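Local coordinates for inositol dehydrogenase (PDB 4MKX), which probably oxidises scyllo-inositol with NAD as cofactor, as a sugar alcohol dehydrogenase of the Gfo/Idh/MocA family, at residues Gly190-Ile203 with Met239-Arg253. Numbering follows the deposited sequence.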
ATOM      1  N   GLY A 190      -4.027  -0.777 -35.373  1.00 35.99           N
ATOM      2  CA  GLY A 190      -4.749   0.124 -34.494  1.00 28.09           C
ATOM      3  C   GLY A 190      -4.428  -0.116 -33.031  1.00 26.75           C
ATOM      4  O   GLY A 190      -3.907  -1.168 -32.664  1.00 23.85           O
ATOM      5  N   LEU A 191      -4.743   0.867 -32.193  1.00 24.48           N
ATOM      6  CA  LEU A 191      -4.488   0.764 -30.763  1.00 21.80           C
ATOM      7  C   LEU A 191      -5.426  -0.202 -30.052  1.00 17.42           C
ATOM      8  O   LEU A 191      -4.994  -1.001 -29.219  1.00 17.47           O
ATOM      9  CB  LEU A 191      -4.594   2.152 -30.120  1.00 21.54           C
ATOM     10  CG  LEU A 191      -4.337   2.250 -28.614  1.00 20.49           C
ATOM     11  CD1 LEU A 191      -2.885   1.976 -28.300  1.00 22.20           C
ATOM     12  CD2 LEU A 191      -4.744   3.632 -28.091  1.00 17.27           C
ATOM     13  N   PHE A 192      -6.712  -0.129 -30.370  1.00 17.27           N
ATOM     14  CA  PHE A 192      -7.684  -0.921 -29.636  1.00 17.17           C
ATOM     15  C   PHE A 192      -7.609  -2.388 -30.046  1.00 20.31           C
ATOM     16  O   PHE A 192      -7.802  -3.285 -29.225  1.00 18.96           O
ATOM     17  CB  PHE A 192      -9.084  -0.327 -29.803  1.00 19.88           C
ATOM     18  CG  PHE A 192      -9.184   1.100 -29.324  1.00 17.71           C
ATOM     19  CD1 PHE A 192      -9.233   1.383 -27.965  1.00 23.07           C
ATOM     20  CD2 PHE A 192      -9.214   2.154 -30.229  1.00 20.21           C
ATOM     21  CE1 PHE A 192      -9.320   2.694 -27.511  1.00 19.25           C
ATOM     22  CE2 PHE A 192      -9.298   3.470 -29.783  1.00 21.60           C
ATOM     23  CZ  PHE A 192      -9.344   3.739 -28.419  1.00 18.32           C
ATOM     24  N   LEU A 193      -7.306  -2.623 -31.317  1.00 20.46           N
ATOM     25  CA  LEU A 193      -7.093  -3.979 -31.806  1.00 24.42           C
ATOM     26  C   LEU A 193      -5.880  -4.595 -31.122  1.00 24.67           C
ATOM     27  O   LEU A 193      -5.910  -5.752 -30.688  1.00 26.29           O
ATOM     28  CB  LEU A 193      -6.857  -3.956 -33.314  1.00 24.43           C
ATOM     29  CG  LEU A 193      -7.050  -5.277 -34.046  1.00 33.61           C
ATOM     30  CD1 LEU A 193      -8.515  -5.424 -34.427  1.00 33.56           C
ATOM     31  CD2 LEU A 193      -6.129  -5.347 -35.265  1.00 34.56           C
ATOM     32  N   ASP A 194      -4.805  -3.821 -31.035  1.00 22.30           N
ATOM     33  CA  ASP A 194      -3.555  -4.322 -30.473  1.00 19.82           C
ATOM     34  C   ASP A 194      -3.607  -4.489 -28.958  1.00 24.05           C
ATOM     35  O   ASP A 194      -3.166  -5.506 -28.412  1.00 25.72           O
ATOM     36  CB  ASP A 194      -2.396  -3.389 -30.845  1.00 24.20           C
ATOM     37  CG  ASP A 194      -2.018  -3.476 -32.311  1.00 35.03           C
ATOM     38  OD1 ASP A 194      -2.325  -4.510 -32.949  1.00 37.16           O
ATOM     39  OD2 ASP A 194      -1.401  -2.512 -32.823  1.00 41.47           O
ATOM     40  N   MET A 195      -4.152  -3.484 -28.280  1.00 19.58           N
ATOM     41  CA  MET A 195      -4.009  -3.375 -26.828  1.00 21.21           C
ATOM     42  C   MET A 195      -5.245  -3.748 -26.009  1.00 21.08           C
ATOM     43  O   MET A 195      -5.120  -4.127 -24.844  1.00 22.24           O
ATOM     44  CB  MET A 195      -3.587  -1.944 -26.449  1.00 20.87           C
ATOM     45  CG  MET A 195      -2.185  -1.576 -26.878  1.00 23.82           C
ATOM     46  SD  MET A 195      -0.956  -2.657 -26.125  1.00 29.29           S
ATOM     47  CE  MET A 195      -1.024  -2.103 -24.419  1.00 20.77           C
ATOM     48  N   SER A 196      -6.433  -3.625 -26.592  1.00 15.35           N
ATOM     49  CA  SER A 196      -7.645  -3.721 -25.786  1.00 14.24           C
ATOM     50  C   SER A 196      -8.428  -5.017 -25.928  1.00 12.98           C
ATOM     51  O   SER A 196      -9.431  -5.193 -25.243  1.00 14.94           O
ATOM     52  CB  SER A 196      -8.576  -2.550 -26.103  1.00 15.37           C
ATOM     53  OG  SER A 196      -7.903  -1.321 -25.908  1.00 18.71           O
ATOM     54  N   ILE A 197      -7.999  -5.905 -26.824  1.00 15.66           N
ATOM     55  CA  ILE A 197      -8.717  -7.153 -27.017  1.00 13.75           C
ATOM     56  C   ILE A 197      -8.806  -7.969 -25.729  1.00 13.28           C
ATOM     57  O   ILE A 197      -9.854  -8.531 -25.432  1.00 11.39           O
ATOM     58  CB  ILE A 197      -8.119  -8.004 -28.167  1.00 16.41           C
ATOM     59  CG1 ILE A 197      -8.409  -7.326 -29.502  1.00 22.74           C
ATOM     60  CG2 ILE A 197      -8.750  -9.387 -28.199  1.00 23.56           C
ATOM     61  CD1 ILE A 197      -8.331  -8.259 -30.705  1.00 27.26           C
ATOM     62  N   HIS A 198      -7.728  -8.013 -24.944  1.00 10.89           N
ATOM     63  CA  HIS A 198      -7.779  -8.747 -23.689  1.00 12.03           C
ATOM     64  C   HIS A 198      -8.736  -8.094 -22.704  1.00 11.65           C
ATOM     65  O   HIS A 198      -9.382  -8.781 -21.907  1.00 11.75           O
ATOM     66  CB  HIS A 198      -6.403  -8.853 -23.042  1.00 11.72           C
ATOM     67  CG  HIS A 198      -5.435  -9.713 -23.788  1.00 11.50           C
ATOM     68  ND1 HIS A 198      -5.631 -11.062 -23.980  1.00 12.62           N
ATOM     69  CD2 HIS A 198      -4.247  -9.415 -24.367  1.00 15.54           C
ATOM     70  CE1 HIS A 198      -4.613 -11.559 -24.662  1.00 14.94           C
ATOM     71  NE2 HIS A 198      -3.752 -10.581 -24.898  1.00 12.22           N
ATOM     72  N   ASP A 199      -8.824  -6.769 -22.744  1.00 10.40           N
ATOM     73  CA  ASP A 199      -9.744  -6.053 -21.871  1.00 10.21           C
ATOM     74  C   ASP A 199     -11.198  -6.314 -22.257  1.00 10.80           C
ATOM     75  O   ASP A 199     -12.049  -6.514 -21.393  1.00 11.12           O
ATOM     76  CB  ASP A 199      -9.443  -4.555 -21.903  1.00 11.59           C
ATOM     77  CG  ASP A 199      -8.091  -4.224 -21.308  1.00 13.09           C
ATOM     78  OD1 ASP A 199      -7.834  -4.619 -20.151  1.00 11.70           O
ATOM     79  OD2 ASP A 199      -7.283  -3.573 -21.998  1.00 14.30           O
ATOM     80  N   ILE A 200     -11.470  -6.326 -23.558  1.00 12.20           N
ATOM     81  CA  ILE A 200     -12.798  -6.678 -24.042  1.00 11.01           C
ATOM     82  C   ILE A 200     -13.174  -8.075 -23.566  1.00 10.70           C
ATOM     83  O   ILE A 200     -14.259  -8.288 -23.025  1.00 11.42           O
ATOM     84  CB  ILE A 200     -12.877  -6.555 -25.570  1.00 12.38           C
ATOM     85  CG1 ILE A 200     -12.842  -5.073 -25.969  1.00 17.45           C
ATOM     86  CG2 ILE A 200     -14.160  -7.190 -26.101  1.00 13.89           C
ATOM     87  CD1 ILE A 200     -12.424  -4.851 -27.399  1.00 20.48           C
ATOM     88  N   ASP A 201     -12.263  -9.031 -23.718  1.00  9.15           N
ATOM     89  CA  ASP A 201     -12.550 -10.370 -23.244  1.00 11.54           C
ATOM     90  C   ASP A 201     -12.792 -10.445 -21.735  1.00 11.74           C
ATOM     91  O   ASP A 201     -13.688 -11.155 -21.267  1.00 11.38           O
ATOM     92  CB  ASP A 201     -11.426 -11.314 -23.644  1.00 11.81           C
ATOM     93  CG  ASP A 201     -11.746 -12.741 -23.300  1.00 15.76           C
ATOM     94  OD1 ASP A 201     -12.658 -13.316 -23.951  1.00 14.53           O
ATOM     95  OD2 ASP A 201     -11.108 -13.281 -22.365  1.00 13.71           O
ATOM     96  N   VAL A 202     -11.999  -9.705 -20.962  1.00 10.52           N
ATOM     97  CA  VAL A 202     -12.194  -9.657 -19.524  1.00 10.61           C
ATOM     98  C   VAL A 202     -13.590  -9.145 -19.154  1.00 10.82           C
ATOM     99  O   VAL A 202     -14.241  -9.697 -18.274  1.00 11.63           O
ATOM    100  CB  VAL A 202     -11.091  -8.791 -18.836  1.00 13.47           C
ATOM    101  CG1 VAL A 202     -11.599  -8.137 -17.576  1.00 16.25           C
ATOM    102  CG2 VAL A 202      -9.860  -9.635 -18.557  1.00 13.63           C
ATOM    103  N   ILE A 203     -14.045  -8.115 -19.849  1.00 11.15           N
ATOM    104  CA  ILE A 203     -15.367  -7.557 -19.602  1.00 14.61           C
ATOM    105  C   ILE A 203     -16.460  -8.603 -19.868  1.00 13.97           C
ATOM    106  O   ILE A 203     -17.333  -8.848 -19.013  1.00 15.46           O
ATOM    107  CB  ILE A 203     -15.557  -6.284 -20.426  1.00 12.88           C
ATOM    108  CG1 ILE A 203     -14.706  -5.170 -19.812  1.00 14.70           C
ATOM    109  CG2 ILE A 203     -17.020  -5.852 -20.447  1.00 14.33           C
ATOM    110  CD1 ILE A 203     -14.375  -4.052 -20.769  1.00 15.89           C
ATOM    111  N   MET A 239     -18.153   2.519 -22.821  1.00 11.24           N
ATOM    112  CA  MET A 239     -18.959   1.486 -23.458  1.00  9.09           C
ATOM    113  C   MET A 239     -20.191   1.224 -22.625  1.00 12.15           C
ATOM    114  O   MET A 239     -20.141   1.182 -21.396  1.00 12.59           O
ATOM    115  CB  MET A 239     -18.138   0.200 -23.601  1.00 12.23           C
ATOM    116  CG  MET A 239     -16.816   0.425 -24.283  1.00 15.46           C
ATOM    117  SD  MET A 239     -16.018  -1.112 -24.765  1.00 20.14           S
ATOM    118  CE  MET A 239     -15.825  -1.857 -23.164  1.00 19.34           C
ATOM    119  N   GLN A 240     -21.315   1.035 -23.305  1.00 11.69           N
ATOM    120  CA  GLN A 240     -22.536   0.693 -22.625  1.00  9.61           C
ATOM    121  C   GLN A 240     -22.832  -0.732 -23.047  1.00 13.70           C
ATOM    122  O   GLN A 240     -22.853  -1.032 -24.243  1.00 15.90           O
ATOM    123  CB  GLN A 240     -23.650   1.602 -23.115  1.00 13.56           C
ATOM    124  CG  GLN A 240     -24.945   1.475 -22.358  1.00 14.47           C
ATOM    125  CD  GLN A 240     -25.872   2.639 -22.692  1.00 20.18           C
ATOM    126  OE1 GLN A 240     -26.115   2.929 -23.865  1.00 21.20           O
ATOM    127  NE2 GLN A 240     -26.359   3.322 -21.671  1.00 18.75           N
ATOM    128  N   LEU A 241     -23.032  -1.603 -22.069  1.00 13.85           N
ATOM    129  CA  LEU A 241     -23.291  -3.012 -22.379  1.00 18.15           C
ATOM    130  C   LEU A 241     -24.800  -3.220 -22.521  1.00 20.84           C
ATOM    131  O   LEU A 241     -25.579  -2.298 -22.279  1.00 19.60           O
ATOM    132  CB  LEU A 241     -22.708  -3.912 -21.297  1.00 19.07           C
ATOM    133  CG  LEU A 241     -21.213  -4.254 -21.367  1.00 19.57           C
ATOM    134  CD1 LEU A 241     -20.298  -3.032 -21.436  1.00 22.72           C
ATOM    135  CD2 LEU A 241     -20.836  -5.135 -20.184  1.00 23.89           C
ATOM    136  N   GLU A 242     -25.209  -4.428 -22.907  0.85 22.05           N
ATOM    137  CA  GLU A 242     -26.615  -4.700 -23.229  0.85 23.84           C
ATOM    138  C   GLU A 242     -27.622  -4.420 -22.108  0.85 22.22           C
ATOM    139  O   GLU A 242     -28.781  -4.095 -22.386  0.85 25.47           O
ATOM    140  CB  GLU A 242     -26.773  -6.145 -23.712  0.85 23.53           C
ATOM    141  CG  GLU A 242     -26.729  -7.157 -22.586  0.85 26.14           C
ATOM    142  CD  GLU A 242     -26.653  -8.578 -23.085  0.85 30.15           C
ATOM    143  OE1 GLU A 242     -27.205  -8.863 -24.174  0.85 29.88           O
ATOM    144  OE2 GLU A 242     -26.027  -9.405 -22.387  0.85 28.69           O
ATOM    145  N   ASP A 243     -27.200  -4.548 -20.852  1.00 24.17           N
ATOM    146  CA  ASP A 243     -28.096  -4.328 -19.722  1.00 21.38           C
ATOM    147  C   ASP A 243     -27.832  -2.982 -19.054  1.00 17.95           C
ATOM    148  O   ASP A 243     -28.217  -2.767 -17.907  1.00 26.76           O
ATOM    149  CB  ASP A 243     -27.936  -5.436 -18.690  1.00 27.71           C
ATOM    150  CG  ASP A 243     -26.563  -5.441 -18.067  1.00 28.31           C
ATOM    151  OD1 ASP A 243     -25.588  -5.227 -18.825  1.00 27.07           O
ATOM    152  OD2 ASP A 243     -26.466  -5.647 -16.837  1.00 29.98           O
ATOM    153  N   LYS A 244     -27.183  -2.096 -19.806  1.00 23.19           N
ATOM    154  CA  LYS A 244     -26.831  -0.745 -19.369  1.00 19.99           C
ATOM    155  C   LYS A 244     -25.650  -0.742 -18.395  1.00 20.98           C
ATOM    156  O   LYS A 244     -25.433   0.245 -17.695  1.00 23.95           O
ATOM    157  CB  LYS A 244     -28.034  -0.002 -18.779  1.00 25.60           C
ATOM    158  CG  LYS A 244     -29.243   0.064 -19.711  1.00 25.35           C
ATOM    159  CD  LYS A 244     -28.991   0.999 -20.870  1.00 28.23           C
ATOM    160  CE  LYS A 244     -30.269   1.278 -21.656  0.68 28.31           C
ATOM    161  NZ  LYS A 244     -30.505   0.250 -22.701  0.89 31.23           N
ATOM    162  N   THR A 245     -24.901  -1.849 -18.375  1.00 23.34           N
ATOM    163  CA  THR A 245     -23.652  -1.935 -17.604  1.00 21.71           C
ATOM    164  C   THR A 245     -22.651  -1.013 -18.240  1.00 16.57           C
ATOM    165  O   THR A 245     -22.635  -0.851 -19.464  1.00 17.30           O
ATOM    166  CB  THR A 245     -23.049  -3.360 -17.636  1.00 17.53           C
ATOM    167  OG1 THR A 245     -23.924  -4.253 -16.955  1.00 15.99           O
ATOM    168  CG2 THR A 245     -21.673  -3.402 -16.955  1.00 19.34           C
ATOM    169  N   MET A 246     -21.778  -0.433 -17.427  1.00 10.24           N
ATOM    170  CA  MET A 246     -20.849   0.530 -17.968  1.00  9.45           C
ATOM    171  C   MET A 246     -19.458  -0.058 -17.988  1.00  8.66           C
ATOM    172  O   MET A 246     -19.100  -0.830 -17.115  1.00 10.79           O
ATOM    173  CB  MET A 246     -20.880   1.788 -17.111  1.00 10.05           C
ATOM    174  CG  MET A 246     -22.259   2.403 -17.068  1.00 10.72           C
ATOM    175  SD  MET A 246     -22.372   3.777 -15.928  1.00 14.07           S
ATOM    176  CE  MET A 246     -22.422   2.946 -14.368  1.00 13.92           C
ATOM    177  N   ALA A 247     -18.681   0.321 -18.991  1.00  9.57           N
ATOM    178  CA  ALA A 247     -17.275  -0.066 -19.013  1.00  8.89           C
ATOM    179  C   ALA A 247     -16.427   1.078 -19.520  1.00 10.25           C
ATOM    180  O   ALA A 247     -16.846   1.859 -20.365  1.00 11.84           O
ATOM    181  CB  ALA A 247     -17.051  -1.315 -19.862  1.00 11.00           C
ATOM    182  N   ILE A 248     -15.226   1.178 -18.967  1.00  8.90           N
ATOM    183  CA  ILE A 248     -14.281   2.214 -19.340  1.00 10.38           C
ATOM    184  C   ILE A 248     -12.991   1.527 -19.735  1.00  7.89           C
ATOM    185  O   ILE A 248     -12.518   0.641 -19.017  1.00  9.87           O
ATOM    186  CB  ILE A 248     -13.992   3.123 -18.135  1.00  8.78           C
ATOM    187  CG1 ILE A 248     -15.261   3.874 -17.737  1.00 12.22           C
ATOM    188  CG2 ILE A 248     -12.881   4.113 -18.461  1.00 12.78           C
ATOM    189  CD1 ILE A 248     -15.120   4.661 -16.476  1.00 12.70           C
ATOM    190  N   LEU A 249     -12.430   1.900 -20.882  1.00  9.52           N
ATOM    191  CA  LEU A 249     -11.139   1.352 -21.292  1.00  9.38           C
ATOM    192  C   LEU A 249     -10.122   2.459 -21.455  1.00 11.24           C
ATOM    193  O   LEU A 249     -10.454   3.541 -21.909  1.00 10.01           O
ATOM    194  CB  LEU A 249     -11.257   0.631 -22.633  1.00 13.88           C
ATOM    195  CG  LEU A 249     -12.133  -0.605 -22.707  1.00 17.42           C
ATOM    196  CD1 LEU A 249     -12.010  -1.214 -24.100  1.00 17.23           C
ATOM    197  CD2 LEU A 249     -11.714  -1.598 -21.642  1.00 15.72           C
ATOM    198  N   VAL A 250      -8.875   2.183 -21.094  1.00 11.54           N
ATOM    199  CA  VAL A 250      -7.780   3.055 -21.503  1.00  8.00           C
ATOM    200  C   VAL A 250      -6.703   2.151 -22.077  1.00 10.52           C
ATOM    201  O   VAL A 250      -6.405   1.099 -21.518  1.00 10.47           O
ATOM    202  CB  VAL A 250      -7.210   3.895 -20.346  1.00  9.42           C
ATOM    203  CG1 VAL A 250      -5.929   4.589 -20.795  1.00 11.56           C
ATOM    204  CG2 VAL A 250      -8.214   4.937 -19.893  1.00 11.21           C
ATOM    205  N   ALA A 251      -6.162   2.536 -23.227  1.00  9.92           N
ATOM    206  CA  ALA A 251      -5.094   1.782 -23.870  1.00 11.25           C
ATOM    207  C   ALA A 251      -3.995   2.767 -24.189  1.00 12.77           C
ATOM    208  O   ALA A 251      -4.253   3.921 -24.520  1.00 13.46           O
ATOM    209  CB  ALA A 251      -5.584   1.117 -25.138  1.00 13.94           C
ATOM    210  N   GLY A 252      -2.755   2.325 -24.091  1.00 11.27           N
ATOM    211  CA  GLY A 252      -1.680   3.240 -24.352  1.00 12.33           C
ATOM    212  C   GLY A 252      -0.394   2.514 -24.617  1.00 12.28           C
ATOM    213  O   GLY A 252      -0.287   1.307 -24.395  1.00 14.72           O
ATOM    214  N   ARG A 253       0.585   3.270 -25.091  1.00 15.49           N
ATOM    215  CA  ARG A 253       1.881   2.704 -25.407  1.00 16.06           C
ATOM    216  C   ARG A 253       2.990   3.455 -24.698  1.00 18.11           C
ATOM    217  O   ARG A 253       4.169   3.218 -24.966  1.00 20.76           O
ATOM    218  CB  ARG A 253       2.094   2.753 -26.916  1.00 20.48           C
ATOM    219  CG  ARG A 253       0.944   2.177 -27.711  1.00 23.13           C
ATOM    220  CD  ARG A 253       1.258   2.186 -29.193  1.00 28.96           C
ATOM    221  NE  ARG A 253       0.241   1.495 -29.982  1.00 33.83           N
ATOM    222  CZ  ARG A 253       0.176   0.172 -30.127  1.00 32.32           C
ATOM    223  NH1 ARG A 253       1.059  -0.614 -29.522  1.00 33.84           N
ATOM    224  NH2 ARG A 253      -0.781  -0.362 -30.873  1.00 35.17           N
TER
HETATM  225  O   HOH W   1      -7.625  -1.116 -23.152  1.00 16.87           O
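I203 supplies the main apolar link between helix 197-203 and the hairpin of strands 239-241 and 246-252. Branched at CB, it fills space with two arms: CG1 lies anti to the carbonyl carbon (chi1 -73°) and the chain runs on extended, bringing CD1 in among M239, A247 and L249, 3.6 Å from M239 CE, while CG2 meets L241 CD2. L249 spreads its two methyls against the helix, CD2 lying 3.7 Å from D199 CB and CD1 facing S196 and I200. Farther along, small A251 lets helix 191-195 come close: A251 CB is 3.9 Å from both L191 CG and M195 CB.

Polar atoms within this layer are bridged by a water, which accepts from S196 OG at 2.8 Å and donates to D199 OD2 and V250 O. D199 is held further by S167, S169 and a salt bridge to R141.

R253, long enough to reach D194, runs back extended from CG to NE past L191 CD1, which lies 3.6 Å from R253 NE. R253 NH2 forms a salt bridge with D194 OD2 at 3.0 Å; the hydrogen bond is weak, bent to 128°, with the carboxylate and guanidinium planes 73° apart. M195 CG lies over one guanidinium face, offset toward the rim. A leucine in place of R253 would probably leave the D194 carboxylate without this positive partner. G190, at the N-cap of helix 191-195, has backbone angles that call for glycine.

Strand 246-252 runs nearly antiparallel to helix 197-203 and perpendicular to helix 191-195: two helices packed on one face of the mixed sheet, the open-faced α/β sandwich characteristic of Gfo/Idh/MocA C-terminal domains.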